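Local coordinates for protein L-iditol 2-dehydrogenase (Clostridium scindens, PDB 4OH1) that probably oxidises L-iditol with NAD+, as a member of the zinc-containing alcohol dehydrogenase family, at residues K170-A182 with A193-D205. Sequence-based numbering, arbitrary orientation.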
# COMPACT_ATOMS: atom_id res chain seq x y z
N LYS A 170 9.55 -3.96 4.61
CA LYS A 170 9.33 -3.73 3.20
C LYS A 170 10.46 -4.24 2.33
O LYS A 170 10.84 -3.61 1.34
CB LYS A 170 9.07 -2.26 2.97
CG LYS A 170 7.81 -1.94 3.69
CD LYS A 170 7.56 -0.53 3.81
CE LYS A 170 6.36 -0.33 4.70
NZ LYS A 170 5.83 1.01 4.35
N ILE A 171 10.94 -5.43 2.65
CA ILE A 171 11.98 -5.97 1.85
C ILE A 171 11.39 -6.21 0.48
O ILE A 171 10.31 -6.76 0.37
CB ILE A 171 12.51 -7.24 2.40
CG1 ILE A 171 12.93 -7.03 3.88
CG2 ILE A 171 13.70 -7.67 1.55
CD1 ILE A 171 13.65 -8.31 4.54
N SER A 172 12.06 -5.76 -0.57
CA SER A 172 11.53 -5.97 -1.93
C SER A 172 12.67 -5.80 -2.92
O SER A 172 13.80 -5.52 -2.53
CB SER A 172 10.39 -4.99 -2.22
OG SER A 172 10.79 -3.64 -2.01
N TYR A 173 12.36 -6.01 -4.19
CA TYR A 173 13.35 -6.06 -5.26
C TYR A 173 14.36 -4.94 -5.14
O TYR A 173 14.02 -3.74 -5.10
CB TYR A 173 12.65 -5.95 -6.62
CG TYR A 173 11.77 -7.11 -7.03
CD1 TYR A 173 12.25 -8.37 -7.08
CD2 TYR A 173 10.46 -6.90 -7.40
CE1 TYR A 173 11.44 -9.42 -7.48
CE2 TYR A 173 9.67 -7.91 -7.80
CZ TYR A 173 10.15 -9.18 -7.83
OH TYR A 173 9.33 -10.21 -8.24
N GLY A 174 15.63 -5.32 -5.13
CA GLY A 174 16.64 -4.32 -5.24
C GLY A 174 16.98 -3.54 -3.98
O GLY A 174 17.84 -2.66 -4.01
N LYS A 175 16.37 -3.89 -2.86
CA LYS A 175 16.72 -3.26 -1.59
C LYS A 175 17.92 -3.88 -0.89
O LYS A 175 18.22 -5.08 -1.06
CB LYS A 175 15.53 -3.26 -0.68
CG LYS A 175 14.52 -2.20 -1.17
CD LYS A 175 13.37 -2.11 -0.23
CE LYS A 175 12.38 -1.01 -0.58
NZ LYS A 175 11.41 -0.96 0.57
N SER A 176 18.59 -3.05 -0.10
CA SER A 176 19.64 -3.50 0.79
C SER A 176 19.06 -3.72 2.19
O SER A 176 18.24 -2.93 2.71
CB SER A 176 20.82 -2.52 0.80
OG SER A 176 20.41 -1.26 1.28
N VAL A 177 19.51 -4.82 2.80
CA VAL A 177 18.97 -5.31 4.06
C VAL A 177 20.05 -5.50 5.09
O VAL A 177 21.07 -6.16 4.83
CB VAL A 177 18.24 -6.67 3.85
CG1 VAL A 177 17.72 -7.20 5.13
CG2 VAL A 177 17.15 -6.53 2.88
N ALA A 178 19.85 -4.90 6.25
CA ALA A 178 20.73 -5.15 7.41
C ALA A 178 19.97 -5.93 8.48
O ALA A 178 18.90 -5.49 8.90
CB ALA A 178 21.23 -3.84 8.01
N ILE A 179 20.52 -7.06 8.90
CA ILE A 179 19.90 -7.88 9.94
C ILE A 179 20.79 -7.89 11.15
O ILE A 179 21.95 -8.28 11.05
CB ILE A 179 19.64 -9.33 9.45
CG1 ILE A 179 18.64 -9.34 8.31
CG2 ILE A 179 19.15 -10.25 10.61
CD1 ILE A 179 18.71 -10.53 7.43
N MSE A 180 20.27 -7.43 12.28
CA MSE A 180 21.04 -7.42 13.56
C MSE A 180 20.67 -8.71 14.30
O MSE A 180 19.51 -8.91 14.73
CB MSE A 180 20.73 -6.23 14.44
CG MSE A 180 20.36 -4.95 13.73
SE MSE A 180 21.77 -4.40 12.42
CE MSE A 180 23.01 -4.04 13.85
N GLY A 181 21.65 -9.59 14.38
CA GLY A 181 21.52 -10.85 15.13
C GLY A 181 21.59 -12.05 14.20
O GLY A 181 20.83 -12.14 13.26
N ALA A 182 22.52 -12.95 14.44
CA ALA A 182 22.66 -14.16 13.63
C ALA A 182 22.13 -15.41 14.34
O ALA A 182 22.73 -16.49 14.24
CB ALA A 182 24.07 -14.35 13.24
N ALA A 193 14.95 -12.58 3.08
CA ALA A 193 15.43 -11.40 2.36
C ALA A 193 15.83 -11.83 0.96
O ALA A 193 15.50 -11.14 0.03
CB ALA A 193 16.58 -10.72 3.04
N ARG A 194 16.46 -13.00 0.80
CA ARG A 194 16.74 -13.45 -0.53
C ARG A 194 15.48 -13.65 -1.37
O ARG A 194 15.46 -13.29 -2.57
CB ARG A 194 17.48 -14.78 -0.52
CG ARG A 194 18.91 -14.66 -0.14
CD ARG A 194 19.72 -14.46 -1.41
NE ARG A 194 21.14 -14.36 -1.16
CZ ARG A 194 22.06 -14.23 -2.12
NH1 ARG A 194 21.71 -14.20 -3.41
NH2 ARG A 194 23.33 -14.14 -1.78
N LEU A 195 14.44 -14.18 -0.73
CA LEU A 195 13.20 -14.57 -1.40
C LEU A 195 12.29 -13.38 -1.51
O LEU A 195 11.16 -13.52 -1.94
CB LEU A 195 12.44 -15.69 -0.66
CG LEU A 195 13.20 -17.01 -0.68
CD1 LEU A 195 12.70 -17.89 0.43
CD2 LEU A 195 13.00 -17.69 -1.99
N ALA A 196 12.75 -12.22 -1.10
CA ALA A 196 12.00 -10.99 -1.39
C ALA A 196 12.76 -10.04 -2.34
O ALA A 196 12.45 -8.86 -2.47
CB ALA A 196 11.69 -10.34 -0.11
N GLY A 197 13.80 -10.55 -3.01
CA GLY A 197 14.49 -9.76 -3.96
C GLY A 197 15.57 -8.82 -3.48
O GLY A 197 16.05 -7.98 -4.27
N ALA A 198 16.01 -8.97 -2.25
CA ALA A 198 17.06 -8.13 -1.75
C ALA A 198 18.32 -8.34 -2.52
O ALA A 198 18.70 -9.49 -2.76
CB ALA A 198 17.31 -8.37 -0.30
N SER A 199 19.00 -7.23 -2.87
CA SER A 199 20.19 -7.30 -3.70
C SER A 199 21.43 -7.17 -2.85
O SER A 199 22.51 -7.57 -3.31
CB SER A 199 20.13 -6.23 -4.79
OG SER A 199 19.79 -4.97 -4.23
N THR A 200 21.31 -6.64 -1.64
CA THR A 200 22.41 -6.73 -0.65
C THR A 200 21.89 -7.13 0.73
O THR A 200 20.94 -6.56 1.20
CB THR A 200 23.15 -5.42 -0.55
OG1 THR A 200 23.71 -5.15 -1.82
CG2 THR A 200 24.29 -5.50 0.45
N ILE A 201 22.47 -8.18 1.33
CA ILE A 201 22.06 -8.66 2.67
C ILE A 201 23.28 -8.72 3.57
O ILE A 201 24.20 -9.44 3.27
CB ILE A 201 21.43 -10.03 2.62
CG1 ILE A 201 20.22 -10.02 1.69
CG2 ILE A 201 20.98 -10.44 3.99
CD1 ILE A 201 19.62 -11.39 1.29
N THR A 202 23.30 -7.94 4.64
CA THR A 202 24.43 -7.93 5.59
C THR A 202 23.93 -8.26 6.97
O THR A 202 22.99 -7.64 7.48
CB THR A 202 25.03 -6.53 5.66
OG1 THR A 202 25.44 -6.14 4.35
CG2 THR A 202 26.23 -6.49 6.59
N VAL A 203 24.53 -9.25 7.58
CA VAL A 203 24.20 -9.65 8.95
C VAL A 203 25.27 -9.19 9.94
O VAL A 203 26.49 -9.20 9.65
CB VAL A 203 24.01 -11.18 9.03
CG1 VAL A 203 23.78 -11.68 10.46
CG2 VAL A 203 22.83 -11.60 8.15
N PHE A 204 24.81 -8.79 11.12
CA PHE A 204 25.71 -8.29 12.16
C PHE A 204 25.59 -9.18 13.40
O PHE A 204 24.49 -9.51 13.78
CB PHE A 204 25.36 -6.84 12.52
CG PHE A 204 25.51 -5.88 11.41
CD1 PHE A 204 24.52 -5.76 10.44
CD2 PHE A 204 26.61 -5.02 11.33
CE1 PHE A 204 24.61 -4.83 9.41
CE2 PHE A 204 26.70 -4.10 10.29
CZ PHE A 204 25.66 -4.03 9.32
N ASP A 205 26.70 -9.59 13.99
CA ASP A 205 26.67 -10.30 15.28
C ASP A 205 28.00 -10.13 16.00
O ASP A 205 28.93 -9.65 15.38
CB ASP A 205 26.37 -11.79 15.04
CG ASP A 205 25.85 -12.51 16.29
OD1 ASP A 205 26.66 -12.96 17.16
OD2 ASP A 205 24.62 -12.68 16.42
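Strands 176-180 and 200-205 form, with helix 184-194 between them, a beta-alpha-beta unit of the Rossmann-type parallel sheet; their axes run 13° apart and approach to 4.6 Å. The parallel pairing rests on alternating bonds: Val177 N donates to Thr200 O, Val177 O accepts from Thr202 N, and the pattern repeats through Ile179 to Gly181 N on Phe204 O. Where the strand gives way to the glycine-rich turn, a side chain takes over: Ala182 N donates to Asp205 OD2 at 2.9 Å, on its anti side and 22° out of the carboxylate plane. Asp205 CG stands anti to the backbone N (chi1 -160°), which helps bring OD2 to Ala182 N, while OD1 accepts from Val207 N, so both oxygens are gripped.

Selenomethionine Met180 bends at chi2 and chi3 to lie alongside Phe204, its SE 3.7 Å from Phe204 CD1 in an oblique Met-aromatic contact. Ala178 CB reaches Phe204 CE1 at 3.8 Å. Ahead of the strands, Gly197, with positive phi, is the C-prime residue of the Schellman motif ending the helix (Ala198 N to Ala193 O, Gly197 N to Arg194 O); its O accepts from Gly174 N (2.8 Å), and Ile171 CG2 packs 3.7 Å from Ala196 CB.

Tyr173 OH is hydrogen-bonded to Leu192 O of the second subunit. Helix 184-194 packs on Ile179 and Val203, helix 230-238 on Phe204; strand 242-247 pairs with 176-180.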